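Local coordinates for protein mirolysin (Tannerella forsythia, PDB 6R7V) that probably cleaves proteins as a zinc-dependent metallopeptidase of the pappalysin family, here in its latent zymogen form, at residues 213-218 with 284-289. The protein carries 1 engineered substitution. Sequence-based numbering, arbitrary orientation.
Sequences LDLRHI and ERMRSL. With ZN (zinc ion), chain D.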
ATOM      1  N   LEU A 213      -2.376  -4.336   2.607  1.00 13.11           N
ATOM      2  CA  LEU A 213      -1.966  -5.650   3.042  1.00 13.84           C
ATOM      3  C   LEU A 213      -1.568  -5.668   4.536  1.00 15.54           C
ATOM      4  O   LEU A 213      -0.814  -6.536   5.002  1.00 14.03           O
ATOM      5  CB  LEU A 213      -0.859  -6.207   2.145  1.00 13.25           C
ATOM      6  CG  LEU A 213      -1.298  -6.479   0.697  1.00 16.25           C
ATOM      7  CD1 LEU A 213      -0.123  -6.886  -0.148  1.00 17.78           C
ATOM      8  CD2 LEU A 213      -2.447  -7.539   0.636  1.00 18.95           C
ATOM      9  N   ASP A 214      -2.154  -4.749   5.299  1.00 13.95           N
ATOM     10  CA  ASP A 214      -2.159  -4.734   6.768  1.00 14.51           C
ATOM     11  C   ASP A 214      -0.912  -4.144   7.425  1.00 15.99           C
ATOM     12  O   ASP A 214      -0.804  -4.190   8.670  1.00 18.48           O
ATOM     13  CB  ASP A 214      -2.417  -6.161   7.347  1.00 15.95           C
ATOM     14  CG  ASP A 214      -3.359  -6.179   8.515  1.00 25.51           C
ATOM     15  OD1 ASP A 214      -4.115  -5.225   8.659  1.00 25.05           O
ATOM     16  OD2 ASP A 214      -3.313  -7.157   9.301  1.00 25.88           O
ATOM     17  N   LEU A 215       0.009  -3.574   6.660  1.00 12.57           N
ATOM     18  CA  LEU A 215       1.194  -2.999   7.300  1.00 13.00           C
ATOM     19  C   LEU A 215       0.940  -1.601   7.801  1.00 13.72           C
ATOM     20  O   LEU A 215       0.182  -0.828   7.177  1.00 15.25           O
ATOM     21  CB  LEU A 215       2.382  -2.954   6.329  1.00 12.12           C
ATOM     22  CG  LEU A 215       2.820  -4.287   5.739  1.00 14.08           C
ATOM     23  CD1 LEU A 215       4.073  -4.102   4.912  1.00 14.40           C
ATOM     24  CD2 LEU A 215       3.035  -5.355   6.825  1.00 15.19           C
ATOM     25  N   ARG A 216       1.661  -1.250   8.864  1.00 13.25           N
ATOM     26  CA  ARG A 216       1.609   0.081   9.468  1.00 13.59           C
ATOM     27  C   ARG A 216       2.909   0.811   9.254  1.00 16.03           C
ATOM     28  O   ARG A 216       3.980   0.205   9.070  1.00 15.16           O
ATOM     29  CB  ARG A 216       1.393  -0.053  10.973  1.00 17.06           C
ATOM     30  CG  ARG A 216       0.072  -0.681  11.322  1.00 21.57           C
ATOM     31  CD  ARG A 216      -0.161  -0.528  12.790  1.00 28.03           C
ATOM     32  NE  ARG A 216      -1.288  -1.333  13.234  1.00 27.14           N
ATOM     33  CZ  ARG A 216      -1.784  -1.278  14.461  1.00 38.99           C
ATOM     34  NH1 ARG A 216      -1.295  -0.414  15.344  1.00 31.87           N
ATOM     35  NH2 ARG A 216      -2.780  -2.073  14.815  1.00 33.12           N
ATOM     36  N   HIS A 217       2.860   2.126   9.441  1.00 13.90           N
ATOM     37  CA  HIS A 217       4.085   2.921   9.446  1.00 14.90           C
ATOM     38  C   HIS A 217       5.080   2.360  10.431  1.00 15.96           C
ATOM     39  O   HIS A 217       4.721   2.029  11.569  1.00 14.63           O
ATOM     40  CB  HIS A 217       3.763   4.352   9.797  1.00 14.27           C
ATOM     41  CG  HIS A 217       3.019   5.030   8.704  1.00 15.09           C
ATOM     42  ND1 HIS A 217       2.110   6.016   8.971  1.00 15.96           N
ATOM     43  CD2 HIS A 217       3.057   4.818   7.369  1.00 14.90           C
ATOM     44  CE1 HIS A 217       1.635   6.404   7.799  1.00 15.21           C
ATOM     45  NE2 HIS A 217       2.141   5.688   6.803  1.00 14.98           N
ATOM     46  N   ILE A 218       6.339   2.267   9.988  1.00 15.04           N
ATOM     47  CA  ILE A 218       7.366   1.556  10.748  1.00 14.43           C
ATOM     48  C   ILE A 218       7.645   2.203  12.131  1.00 17.34           C
ATOM     49  O   ILE A 218       8.029   1.515  13.075  1.00 17.91           O
ATOM     50  CB  ILE A 218       8.645   1.457   9.899  1.00 16.81           C
ATOM     51  CG1 ILE A 218       9.680   0.538  10.543  1.00 16.97           C
ATOM     52  CG2 ILE A 218       9.241   2.852   9.586  1.00 17.77           C
ATOM     53  CD1 ILE A 218      10.772   0.093   9.566  1.00 19.33           C
ATOM     54  N   GLU A 284       5.279 -11.898   6.108  1.00 16.54           N
ATOM     55  CA  GLU A 284       4.406 -12.848   6.803  1.00 17.69           C
ATOM     56  C   GLU A 284       3.049 -12.227   7.075  1.00 18.34           C
ATOM     57  O   GLU A 284       2.023 -12.880   6.847  1.00 17.86           O
ATOM     58  CB  GLU A 284       5.040 -13.321   8.118  1.00 19.89           C
ATOM     59  CG  GLU A 284       6.251 -14.224   7.961  1.00 35.57           C
ATOM     60  CD  GLU A 284       6.911 -14.550   9.287  1.00 64.82           C
ATOM     61  OE1 GLU A 284       6.450 -15.498   9.965  1.00 64.65           O
ATOM     62  OE2 GLU A 284       7.881 -13.849   9.657  1.00 60.68           O
ATOM     63  N   ARG A 285       3.031 -10.962   7.536  1.00 15.82           N
ATOM     64  CA  ARG A 285       1.780 -10.311   7.853  1.00 15.65           C
ATOM     65  C   ARG A 285       0.939 -10.131   6.584  1.00 17.90           C
ATOM     66  O   ARG A 285      -0.269 -10.378   6.607  1.00 17.57           O
ATOM     67  CB  ARG A 285       2.055  -8.970   8.536  1.00 16.79           C
ATOM     68  CG  ARG A 285       0.832  -8.107   8.730  1.00 22.24           C
ATOM     69  CD  ARG A 285      -0.221  -8.738   9.608  1.00 32.08           C
ATOM     70  NE  ARG A 285       0.163  -8.693  11.000  1.00 36.73           N
ATOM     71  CZ  ARG A 285      -0.416  -7.924  11.912  1.00 38.73           C
ATOM     72  NH1 ARG A 285      -1.483  -7.203  11.603  1.00 26.55           N
ATOM     73  NH2 ARG A 285       0.027  -7.919  13.150  1.00 26.21           N
ATOM     74  N   MET A 286       1.558  -9.683   5.492  1.00 14.69           N
ATOM     75  CA  MET A 286       0.811  -9.453   4.242  1.00 13.74           C
ATOM     76  C   MET A 286       0.254 -10.757   3.677  1.00 15.80           C
ATOM     77  O   MET A 286      -0.922 -10.826   3.301  1.00 15.94           O
ATOM     78  CB  MET A 286       1.744  -8.779   3.216  1.00 15.03           C
ATOM     79  CG  MET A 286       2.132  -7.365   3.658  1.00 14.72           C
ATOM     80  SD  MET A 286       2.892  -6.413   2.300  1.00 15.51           S
ATOM     81  CE  MET A 286       4.533  -7.220   2.238  1.00 15.54           C
ATOM     82  N   ARG A 287       1.061 -11.823   3.680  1.00 14.57           N
ATOM     83  CA  ARG A 287       0.590 -13.069   3.099  1.00 14.19           C
ATOM     84  C   ARG A 287      -0.507 -13.742   3.919  1.00 17.66           C
ATOM     85  O   ARG A 287      -1.334 -14.489   3.373  1.00 16.40           O
ATOM     86  CB  ARG A 287       1.744 -14.054   2.946  1.00 15.27           C
ATOM     87  CG  ARG A 287       2.779 -13.569   1.911  1.00 15.76           C
ATOM     88  CD  ARG A 287       3.907 -14.591   1.788  1.00 14.36           C
ATOM     89  NE  ARG A 287       3.440 -15.909   1.346  1.00 15.88           N
ATOM     90  CZ  ARG A 287       3.130 -16.221   0.089  1.00 15.17           C
ATOM     91  NH1 ARG A 287       3.272 -15.320  -0.888  1.00 15.13           N
ATOM     92  NH2 ARG A 287       2.683 -17.439  -0.209  1.00 16.97           N
ATOM     93  N   SER A 288      -0.513 -13.451   5.230  1.00 16.34           N
ATOM     94  CA  SER A 288      -1.495 -14.051   6.142  0.51 16.17           C
ATOM     95  C   SER A 288      -2.939 -13.694   5.765  1.00 18.96           C
ATOM     96  O   SER A 288      -3.853 -14.473   6.076  1.00 19.23           O
ATOM     97  CB  SER A 288      -1.208 -13.647   7.587  0.51 19.19           C
ATOM     98  OG  SER A 288      -1.567 -12.304   7.864  0.51 21.38           O
ATOM     99  N   LEU A 289      -3.145 -12.582   5.057  1.00 17.21           N
ATOM    100  CA  LEU A 289      -4.500 -12.163   4.636  1.00 17.27           C
ATOM    101  C   LEU A 289      -5.078 -13.092   3.594  1.00 19.81           C
ATOM    102  O   LEU A 289      -6.279 -13.028   3.330  1.00 19.62           O
ATOM    103  CB  LEU A 289      -4.467 -10.741   4.074  1.00 16.62           C
ATOM    104  CG  LEU A 289      -3.969  -9.650   5.011  1.00 18.83           C
ATOM    105  CD1 LEU A 289      -3.828  -8.356   4.272  1.00 19.78           C
ATOM    106  CD2 LEU A 289      -4.920  -9.427   6.185  1.00 21.73           C
TER
HETATM  107 ZN    ZN D 403       1.440   5.381   4.927  0.74 16.41          ZN
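Met-286 lies at the tight heart of this contact, packing against both Leu-213 and Leu-215 and crossing each at about a right angle. Its CG sits 3.5 Å from Leu-213 CB, while SD comes 3.7 Å from Leu-215 CD1. A flexible thioether suits this place: bent at its last torsion (chi3 -74°), the chain fits against two branched leucines. The backbones are close too, Met-286 CA giving a CA-H...O contact to Leu-213 O at 3.4 Å. Leu-289 lays CD1 on Leu-213 CA, 3.5 Å away.

Across from the apolar packing the contact turns polar. Arg-285 NH1 donates to Asp-214 OD2 over 2.9 Å in a salt bridge with an N-H...O angle of 155°. The acceptor lies near the guanidinium plane, yet the donor meets the carboxylate from above, 58° out of its plane. Bends at chi2 and chi3 turn the guanidinium edge, through NH1, toward Asp-214 OD2, and the arginine's CG packs at 4.0 Å against Leu-215 CD2. This side is looser, since Arg-285 is partly exposed and a glycerol, probably from the crystallisation liquor, bonds to Asp-214 OD1. Helix 20-32, which probably belongs to the propeptide of this zymogen, adds partners: arginine is long enough to reach Glu-30 through NH2 as well as Asp-214, whose carboxylate can also take Trp-29 NE1 on OD2.

Asp-214, at positive phi, is the C' residue of the Schellman motif that ends helix 203-212, the metzincin active-site helix carrying His-207 and His-211. Three residues on, His-217 NE2 binds the zinc ion at 2.0 Å, beside the cysteine-switch ligand Cys-6. The chemistry thus implies a turn fixed to helix 280-288 by apolar packing, with a charge network beside it that probably helps hold the propeptide in the latent enzyme.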